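Local structure of protein (beta-tubulin binding post-chaperonin cofactor) (Saccharomyces cerevisiae, 1QSD) at residues Q5-V10 with D75-L80; K11-R15 with D91-I96; L16-E20 with L65-I69. The protein binds beta-tubulin after its release from the chaperonin and takes part in an early step of the tubulin folding pathway. All blocks are in the same frame, centred on the assembly; numbering follows the deposited sequence.

Helix 5-39 is the strut common to all three contacts. It meets helix 45-81 in contacts 1 and 3, whose centres lie about 16 Å apart with nearest atoms about 7 Å apart, and it meets helix 90-104 in contact 2, centred about 8 Å from contact 1 and about 11 Å from contact 3. Contacts 1 and 2 share one apolar core: Leu76 CD2 lies 3.7 Å from Leu13 CD2, and Ile96 CD1 packs 3.5 Å from Leu80 CD1. Contact 2 also reaches contact 3, through Leu13 on the backbone of Ile69. A second subunit touches contacts 1 and 3, so the pair of helices 5-39 and 45-81 faces it at both places.

Contact 1: Q5-V10 with D75-L80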
loop_
_atom_site.group_PDB
_atom_site.type_symbol
_atom_site.label_atom_id
_atom_site.label_comp_id
_atom_site.label_asym_id
_atom_site.label_seq_id
_atom_site.Cartn_x
_atom_site.Cartn_y
_atom_site.Cartn_z
ATOM N N GLN A 5 -10.590 -26.178 2.339
ATOM C CA GLN A 5 -11.132 -25.071 1.574
ATOM C C GLN A 5 -11.718 -23.983 2.494
ATOM O O GLN A 5 -11.558 -22.794 2.230
ATOM C CB GLN A 5 -12.168 -25.577 0.577
ATOM C CG GLN A 5 -12.514 -24.543 -0.472
ATOM C CD GLN A 5 -13.406 -25.062 -1.575
ATOM O OE1 GLN A 5 -13.510 -24.451 -2.642
ATOM N NE2 GLN A 5 -14.079 -26.177 -1.320
ATOM N N LEU A 6 -12.353 -24.395 3.590
ATOM C CA LEU A 6 -12.894 -23.460 4.557
ATOM C C LEU A 6 -11.768 -22.549 5.077
ATOM O O LEU A 6 -11.862 -21.313 4.993
ATOM C CB LEU A 6 -13.542 -24.205 5.737
ATOM C CG LEU A 6 -14.088 -23.277 6.847
ATOM C CD1 LEU A 6 -15.129 -22.310 6.254
ATOM C CD2 LEU A 6 -14.690 -24.101 7.999
ATOM N N ASP A 7 -10.703 -23.166 5.597
ATOM C CA ASP A 7 -9.566 -22.420 6.137
ATOM C C ASP A 7 -8.960 -21.451 5.113
ATOM O O ASP A 7 -8.529 -20.345 5.472
ATOM C CB ASP A 7 -8.472 -23.368 6.645
ATOM C CG ASP A 7 -8.966 -24.322 7.727
ATOM O OD1 ASP A 7 -8.341 -25.404 7.899
ATOM O OD2 ASP A 7 -9.967 -23.998 8.410
ATOM N N ILE A 8 -8.905 -21.872 3.851
ATOM C CA ILE A 8 -8.334 -21.024 2.819
ATOM C C ILE A 8 -9.200 -19.783 2.630
ATOM O O ILE A 8 -8.670 -18.670 2.588
ATOM C CB ILE A 8 -8.110 -21.793 1.461
ATOM C CG1 ILE A 8 -6.955 -22.802 1.608
ATOM C CG2 ILE A 8 -7.729 -20.812 0.343
ATOM C CD1 ILE A 8 -6.930 -23.872 0.513
ATOM N N LYS A 9 -10.518 -19.971 2.527
ATOM C CA LYS A 9 -11.444 -18.845 2.358
ATOM C C LYS A 9 -11.404 -17.909 3.577
ATOM O O LYS A 9 -11.293 -16.707 3.411
ATOM C CB LYS A 9 -12.866 -19.339 2.080
ATOM C CG LYS A 9 -12.982 -20.059 0.739
ATOM C CD LYS A 9 -14.391 -20.433 0.401
ATOM C CE LYS A 9 -14.421 -21.238 -0.896
ATOM N NZ LYS A 9 -13.859 -20.503 -2.073
ATOM N N VAL A 10 -11.395 -18.454 4.790
ATOM C CA VAL A 10 -11.331 -17.621 5.983
ATOM C C VAL A 10 -10.066 -16.779 5.974
ATOM O O VAL A 10 -10.134 -15.565 6.112
ATOM C CB VAL A 10 -11.348 -18.445 7.269
ATOM C CG1 VAL A 10 -11.162 -17.544 8.465
ATOM C CG2 VAL A 10 -12.661 -19.206 7.393
ATOM N N ASP A 75 -18.060 -14.703 -1.017
ATOM C CA ASP A 75 -17.614 -16.032 -1.365
ATOM C C ASP A 75 -17.669 -16.907 -0.118
ATOM O O ASP A 75 -18.169 -18.029 -0.174
ATOM C CB ASP A 75 -16.187 -15.985 -1.905
ATOM C CG ASP A 75 -15.714 -17.339 -2.424
ATOM O OD1 ASP A 75 -14.603 -17.761 -2.042
ATOM O OD2 ASP A 75 -16.463 -17.986 -3.201
ATOM N N LEU A 76 -17.196 -16.370 1.001
ATOM C CA LEU A 76 -17.203 -17.106 2.254
ATOM C C LEU A 76 -18.640 -17.349 2.741
ATOM O O LEU A 76 -18.971 -18.449 3.182
ATOM C CB LEU A 76 -16.344 -16.377 3.303
ATOM C CG LEU A 76 -16.124 -16.987 4.696
ATOM C CD1 LEU A 76 -15.765 -18.460 4.592
ATOM C CD2 LEU A 76 -15.048 -16.208 5.460
ATOM N N GLU A 77 -19.488 -16.328 2.650
ATOM C CA GLU A 77 -20.885 -16.438 3.054
ATOM C C GLU A 77 -21.582 -17.509 2.213
ATOM O O GLU A 77 -22.312 -18.337 2.742
ATOM C CB GLU A 77 -21.607 -15.101 2.866
ATOM C CG GLU A 77 -21.105 -13.958 3.761
ATOM C CD GLU A 77 -21.906 -12.649 3.597
ATOM O OE1 GLU A 77 -21.868 -12.044 2.496
ATOM O OE2 GLU A 77 -22.563 -12.219 4.572
ATOM N N GLN A 78 -21.376 -17.489 0.905
ATOM C CA GLN A 78 -21.998 -18.491 0.042
ATOM C C GLN A 78 -21.509 -19.920 0.348
ATOM O O GLN A 78 -22.294 -20.872 0.385
ATOM C CB GLN A 78 -21.761 -18.142 -1.430
ATOM C CG GLN A 78 -22.692 -18.876 -2.399
ATOM C CD GLN A 78 -24.192 -18.424 -2.359
ATOM O OE1 GLN A 78 -24.963 -18.741 -3.282
ATOM N NE2 GLN A 78 -24.592 -17.682 -1.322
ATOM N N PHE A 79 -20.215 -20.060 0.614
ATOM C CA PHE A 79 -19.636 -21.361 0.928
ATOM C C PHE A 79 -20.305 -21.932 2.192
ATOM O O PHE A 79 -20.694 -23.087 2.221
ATOM C CB PHE A 79 -18.124 -21.195 1.120
ATOM C CG PHE A 79 -17.407 -22.458 1.538
ATOM C CD1 PHE A 79 -17.010 -23.399 0.590
ATOM C CD2 PHE A 79 -17.103 -22.691 2.879
ATOM C CE1 PHE A 79 -16.312 -24.559 0.978
ATOM C CE2 PHE A 79 -16.403 -23.860 3.275
ATOM C CZ PHE A 79 -16.011 -24.781 2.324
ATOM N N LEU A 80 -20.502 -21.087 3.199
ATOM C CA LEU A 80 -21.101 -21.504 4.449
ATOM C C LEU A 80 -22.555 -21.954 4.353
ATOM O O LEU A 80 -22.973 -22.811 5.119
ATOM C CB LEU A 80 -20.957 -20.404 5.501
ATOM C CG LEU A 80 -19.559 -20.169 6.071
ATOM C CD1 LEU A 80 -19.564 -18.902 6.942
ATOM C CD2 LEU A 80 -19.114 -21.401 6.882
HETATM O O HOH W 1 -15.587 -21.187 -3.962
#
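Phe79 lays its ring among three residues of helix 5-39, Gln5, Leu6 and Lys9, which show how one aromatic can serve aliphatic and polar neighbours alike. Its CG stands anti to the backbone N (chi1 176°), which sends the ring across to the other helix. Leu6 meets it at about a right angle, CD1 lying 3.6 Å from Phe79 CE2, while the amide of Gln5 comes obliquely to the ring, NE2 being 3.6 Å from Phe79 CE1. CD of Lys9 makes an off-centre CH-pi contact, 4.2 Å from the centroid of the Phe79 ring, with CE beside it. Beyond them the lysine bends at its last torsion (chi4 -60°), and NZ donates to Asp75 OD1 at 2.8 Å, on the syn side of the carboxylate and a little out of its plane. A water accepts from the same ammonium. Both charges have further mates on the second subunit, Lys9 in its Asp47 and Asp75 in its Lys50, so the salt bridge belongs to an intersubunit charge network. An alanine in place of Phe79 is likely to open a gap beside Leu6 and to deprive the lysine methylenes of the surface they rest on. On the side facing helix 90-104, Leu76 CD1 lies 3.9 Å from Lys9 CB and Leu80 approaches Leu6. The two helices run nearly antiparallel, as neighbours in an up-and-down helical bundle do.

Contact 2: K11-R15 with D91-I96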
loop_
_atom_site.group_PDB
_atom_site.type_symbol
_atom_site.label_atom_id
_atom_site.label_comp_id
_atom_site.label_asym_id
_atom_site.label_seq_id
_atom_site.Cartn_x
_atom_site.Cartn_y
_atom_site.Cartn_z
ATOM N N LYS A 11 -8.913 -17.419 5.783
ATOM C CA LYS A 11 -7.634 -16.706 5.760
ATOM C C LYS A 11 -7.556 -15.651 4.667
ATOM O O LYS A 11 -7.045 -14.545 4.893
ATOM C CB LYS A 11 -6.468 -17.689 5.645
ATOM C CG LYS A 11 -6.182 -18.404 6.947
ATOM C CD LYS A 11 -5.158 -19.513 6.792
ATOM C CE LYS A 11 -4.916 -20.201 8.137
ATOM N NZ LYS A 11 -4.011 -21.389 8.027
ATOM N N ALA A 12 -8.073 -15.990 3.491
ATOM C CA ALA A 12 -8.072 -15.060 2.379
ATOM C C ALA A 12 -8.732 -13.754 2.840
ATOM O O ALA A 12 -8.152 -12.676 2.670
ATOM C CB ALA A 12 -8.821 -15.653 1.188
ATOM N N LEU A 13 -9.888 -13.873 3.501
ATOM C CA LEU A 13 -10.640 -12.722 3.977
ATOM C C LEU A 13 -9.961 -11.981 5.121
ATOM O O LEU A 13 -9.892 -10.743 5.107
ATOM C CB LEU A 13 -12.050 -13.122 4.398
ATOM C CG LEU A 13 -12.948 -11.973 4.931
ATOM C CD1 LEU A 13 -13.128 -10.824 3.884
ATOM C CD2 LEU A 13 -14.319 -12.531 5.334
ATOM N N LYS A 14 -9.485 -12.726 6.120
ATOM C CA LYS A 14 -8.803 -12.119 7.268
ATOM C C LYS A 14 -7.555 -11.338 6.831
ATOM O O LYS A 14 -7.233 -10.303 7.395
ATOM C CB LYS A 14 -8.434 -13.176 8.328
ATOM C CG LYS A 14 -9.645 -13.873 8.943
ATOM C CD LYS A 14 -9.365 -14.498 10.330
ATOM C CE LYS A 14 -10.699 -14.852 11.038
ATOM N NZ LYS A 14 -10.628 -15.277 12.482
ATOM N N ARG A 15 -6.867 -11.811 5.808
ATOM C CA ARG A 15 -5.686 -11.104 5.369
ATOM C C ARG A 15 -6.035 -9.845 4.606
ATOM O O ARG A 15 -5.340 -8.824 4.697
ATOM C CB ARG A 15 -4.750 -12.051 4.634
ATOM C CG ARG A 15 -4.321 -13.216 5.577
ATOM C CD ARG A 15 -4.085 -12.717 7.031
ATOM N NE ARG A 15 -3.832 -13.749 8.047
ATOM C CZ ARG A 15 -4.614 -14.803 8.301
ATOM N NH1 ARG A 15 -5.722 -15.020 7.602
ATOM N NH2 ARG A 15 -4.326 -15.607 9.326
ATOM N N ASP A 91 -14.797 -19.065 13.578
ATOM C CA ASP A 91 -13.807 -18.149 13.021
ATOM C C ASP A 91 -14.274 -17.532 11.723
ATOM O O ASP A 91 -13.995 -16.364 11.461
ATOM C CB ASP A 91 -12.473 -18.837 12.792
ATOM C CG ASP A 91 -11.624 -18.846 14.019
ATOM O OD1 ASP A 91 -10.808 -19.777 14.160
ATOM O OD2 ASP A 91 -11.776 -17.915 14.849
ATOM N N ALA A 92 -14.976 -18.324 10.914
ATOM C CA ALA A 92 -15.494 -17.862 9.620
ATOM C C ALA A 92 -16.556 -16.778 9.830
ATOM O O ALA A 92 -16.506 -15.723 9.211
ATOM C CB ALA A 92 -16.078 -19.038 8.830
ATOM N N ARG A 93 -17.519 -17.057 10.710
ATOM C CA ARG A 93 -18.578 -16.095 11.048
ATOM C C ARG A 93 -17.972 -14.799 11.599
ATOM O O ARG A 93 -18.409 -13.712 11.253
ATOM C CB ARG A 93 -19.515 -16.692 12.106
ATOM C CG ARG A 93 -20.734 -17.427 11.542
ATOM C CD ARG A 93 -21.775 -17.722 12.647
ATOM N NE ARG A 93 -21.611 -19.066 13.198
ATOM C CZ ARG A 93 -21.064 -19.345 14.379
ATOM N NH1 ARG A 93 -20.624 -18.369 15.178
ATOM N NH2 ARG A 93 -20.908 -20.619 14.732
ATOM N N SER A 94 -16.941 -14.941 12.425
ATOM C CA SER A 94 -16.253 -13.821 13.029
ATOM C C SER A 94 -15.552 -13.011 11.943
ATOM O O SER A 94 -15.568 -11.775 11.974
ATOM C CB SER A 94 -15.233 -14.341 14.042
ATOM O OG SER A 94 -14.779 -13.314 14.894
ATOM N N ALA A 95 -14.952 -13.694 10.972
ATOM C CA ALA A 95 -14.265 -13.011 9.892
ATOM C C ALA A 95 -15.279 -12.206 9.097
ATOM O O ALA A 95 -15.011 -11.056 8.746
ATOM C CB ALA A 95 -13.576 -14.022 8.987
ATOM N N ILE A 96 -16.442 -12.813 8.827
ATOM C CA ILE A 96 -17.541 -12.177 8.044
ATOM C C ILE A 96 -18.087 -10.903 8.693
ATOM O O ILE A 96 -18.354 -9.911 8.015
ATOM C CB ILE A 96 -18.723 -13.157 7.812
ATOM C CG1 ILE A 96 -18.273 -14.290 6.886
ATOM C CG2 ILE A 96 -19.935 -12.406 7.208
ATOM C CD1 ILE A 96 -19.299 -15.377 6.660
#
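Segments 11-15 and 91-96 run roughly parallel, their axes 9.7 Å apart at closest and inclined by 33°, and the backbones come nearest at Lys14 and Ala95. The small side chain of Ala95 is consistent with this close approach: its methyl points at helix 5-39 and is met by the stem of Lys14, whose CE lies 3.6 Å from Ala95 CB. The lysine leaves its backbone with CG anti to the carbonyl carbon (chi1 -63°) and then runs extended, passing across the alanine toward the start of helix 90-104. There NZ stands 3.7 Å from Asp91 OD2, a long salt bridge in which the two side chains cross at about a right angle. Leu13 works from the other flank, setting CD2 3.8 Å from Ala95 O and 4.0 Å from Ala95 CB. Behind it lies Leu76 of helix 45-81, which also receives Ile96 from helix 90-104, so the apolar half of the contact continues into the three-helix core. The chemistry is thus divided: a leucine and an alanine on the buried side, a lysine stem between, and a long ion pair on the outer side, where Asp91 is exposed. With no hydrogen bond joining the segments, apolar fit probably contributes more here than directional polar bonding.

Contact 3: L16-E20 with L65-I69; sequences LTKEE and LYEKI
Leu16 and Leu65 slide past each other in opposite directions at the middle of the contact, with Leu16 CD2 3.8 Å from Leu65 CD1. The other branch of Leu16 reaches the neighbouring backbone, its CD1 3.5 Å from Lys68 O, while its CB meets Ile69 CG1 at 4.0 Å. Leu65 divides its methyls in turn: CD1 also lies beside the carboxylate of Glu19, and CD2 presses on Glu20, 3.7 Å from its CA. Ile69 CD1 fits between Thr17 and Glu20, one turn apart on the facing helix.

The polar part of this shell is a single bond, Tyr66 OH to Glu20 OE2 at 3.0 Å. The hydroxyl donates to the anti lone pair of that oxygen, which lies at the ring edge near its plane; carboxylate and ring planes stand 54° apart. Although Tyr66 leaves its backbone heading away from helix 5-39, the length of the ring brings OH back across. CG of Glu20, anti to the backbone N (chi1 -173°), lies against Tyr66 CE1, and a bend at chi2 (-93°) brings the carboxylate to the hydroxyl.

Further out, Gln24 shares a weak hydrogen bond with the same hydroxyl. Leu102 of helix 90-104 packs on Thr17 and Glu20, and Ala99 on Thr17 and Ile69, covering one flank. Lys68 directs its ammonium to the second subunit, where Asp57 forms a salt bridge with it and Glu53 O accepts a hydrogen bond. Leucine and isoleucine side chains packed between antiparallel helices, with a tyrosine-glutamate bond at one side, make the core of a helical bundle.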
loop_
_atom_site.group_PDB
_atom_site.type_symbol
_atom_site.label_atom_id
_atom_site.label_comp_id
_atom_site.label_asym_id
_atom_site.label_seq_id
_atom_site.Cartn_x
_atom_site.Cartn_y
_atom_site.Cartn_z
ATOM N N LEU A 16 -7.186 -9.858 3.961
ATOM C CA LEU A 16 -7.617 -8.664 3.247
ATOM C C LEU A 16 -8.009 -7.573 4.254
ATOM O O LEU A 16 -7.647 -6.410 4.095
ATOM C CB LEU A 16 -8.793 -8.964 2.306
ATOM C CG LEU A 16 -8.451 -9.261 0.853
ATOM C CD1 LEU A 16 -9.712 -9.223 0.007
ATOM C CD2 LEU A 16 -7.489 -8.205 0.363
ATOM N N THR A 17 -8.722 -7.951 5.308
ATOM C CA THR A 17 -9.126 -6.959 6.294
ATOM C C THR A 17 -7.931 -6.435 7.080
ATOM O O THR A 17 -7.938 -5.289 7.508
ATOM C CB THR A 17 -10.263 -7.454 7.240
ATOM O OG1 THR A 17 -9.758 -8.446 8.144
ATOM C CG2 THR A 17 -11.441 -8.008 6.419
ATOM N N LYS A 18 -6.895 -7.247 7.255
ATOM C CA LYS A 18 -5.695 -6.785 7.946
ATOM C C LYS A 18 -4.895 -5.836 7.017
ATOM O O LYS A 18 -4.254 -4.887 7.486
ATOM C CB LYS A 18 -4.833 -7.966 8.374
ATOM C CG LYS A 18 -3.779 -7.606 9.403
ATOM C CD LYS A 18 -2.761 -8.731 9.619
ATOM C CE LYS A 18 -1.688 -8.300 10.611
ATOM N NZ LYS A 18 -0.532 -9.224 10.620
ATOM N N GLU A 19 -4.920 -6.091 5.708
ATOM C CA GLU A 19 -4.236 -5.229 4.730
ATOM C C GLU A 19 -4.877 -3.822 4.718
ATOM O O GLU A 19 -4.177 -2.804 4.723
ATOM C CB GLU A 19 -4.304 -5.858 3.335
ATOM C CG GLU A 19 -3.905 -4.924 2.203
ATOM C CD GLU A 19 -3.788 -5.616 0.840
ATOM O OE1 GLU A 19 -3.543 -4.903 -0.164
ATOM O OE2 GLU A 19 -3.920 -6.861 0.767
ATOM N N GLU A 20 -6.207 -3.770 4.729
ATOM C CA GLU A 20 -6.958 -2.513 4.750
ATOM C C GLU A 20 -6.523 -1.665 5.940
ATOM O O GLU A 20 -6.415 -0.444 5.835
ATOM C CB GLU A 20 -8.457 -2.811 4.861
ATOM C CG GLU A 20 -9.373 -1.610 4.734
ATOM C CD GLU A 20 -9.741 -0.970 6.071
ATOM O OE1 GLU A 20 -9.374 -1.489 7.147
ATOM O OE2 GLU A 20 -10.430 0.067 6.042
ATOM N N LEU A 65 -9.863 -2.074 -2.941
ATOM C CA LEU A 65 -9.600 -2.930 -1.791
ATOM C C LEU A 65 -10.906 -3.296 -1.085
ATOM O O LEU A 65 -11.061 -4.435 -0.617
ATOM C CB LEU A 65 -8.644 -2.236 -0.827
ATOM C CG LEU A 65 -8.176 -3.030 0.381
ATOM C CD1 LEU A 65 -7.625 -4.390 -0.049
ATOM C CD2 LEU A 65 -7.141 -2.240 1.093
ATOM N N TYR A 66 -11.850 -2.346 -1.024
ATOM C CA TYR A 66 -13.150 -2.613 -0.405
ATOM C C TYR A 66 -13.973 -3.527 -1.280
ATOM O O TYR A 66 -14.703 -4.361 -0.759
ATOM C CB TYR A 66 -13.926 -1.341 -0.136
ATOM C CG TYR A 66 -13.308 -0.505 0.945
ATOM C CD1 TYR A 66 -13.115 -1.016 2.237
ATOM C CD2 TYR A 66 -12.905 0.799 0.685
ATOM C CE1 TYR A 66 -12.535 -0.238 3.243
ATOM C CE2 TYR A 66 -12.327 1.585 1.685
ATOM C CZ TYR A 66 -12.145 1.067 2.955
ATOM O OH TYR A 66 -11.604 1.903 3.912
ATOM N N GLU A 67 -13.839 -3.374 -2.602
ATOM C CA GLU A 67 -14.540 -4.219 -3.558
ATOM C C GLU A 67 -14.140 -5.687 -3.313
ATOM O O GLU A 67 -14.997 -6.551 -3.208
ATOM C CB GLU A 67 -14.188 -3.800 -4.999
ATOM C CG GLU A 67 -14.849 -2.488 -5.457
ATOM C CD GLU A 67 -14.230 -1.889 -6.736
ATOM O OE1 GLU A 67 -13.893 -0.670 -6.748
ATOM O OE2 GLU A 67 -14.082 -2.638 -7.733
ATOM N N LYS A 68 -12.842 -5.939 -3.152
ATOM C CA LYS A 68 -12.334 -7.292 -2.915
ATOM C C LYS A 68 -12.698 -7.856 -1.569
ATOM O O LYS A 68 -12.872 -9.055 -1.431
ATOM C CB LYS A 68 -10.832 -7.377 -3.166
ATOM C CG LYS A 68 -10.522 -7.306 -4.639
ATOM C CD LYS A 68 -9.085 -7.519 -4.925
ATOM C CE LYS A 68 -8.816 -7.328 -6.402
ATOM N NZ LYS A 68 -7.346 -7.409 -6.675
ATOM N N ILE A 69 -12.813 -7.005 -0.569
ATOM C CA ILE A 69 -13.240 -7.470 0.740
ATOM C C ILE A 69 -14.703 -7.951 0.627
ATOM O O ILE A 69 -15.061 -9.017 1.144
ATOM C CB ILE A 69 -13.085 -6.358 1.808
ATOM C CG1 ILE A 69 -11.602 -6.176 2.126
ATOM C CG2 ILE A 69 -13.837 -6.705 3.087
ATOM C CD1 ILE A 69 -11.325 -5.173 3.225
#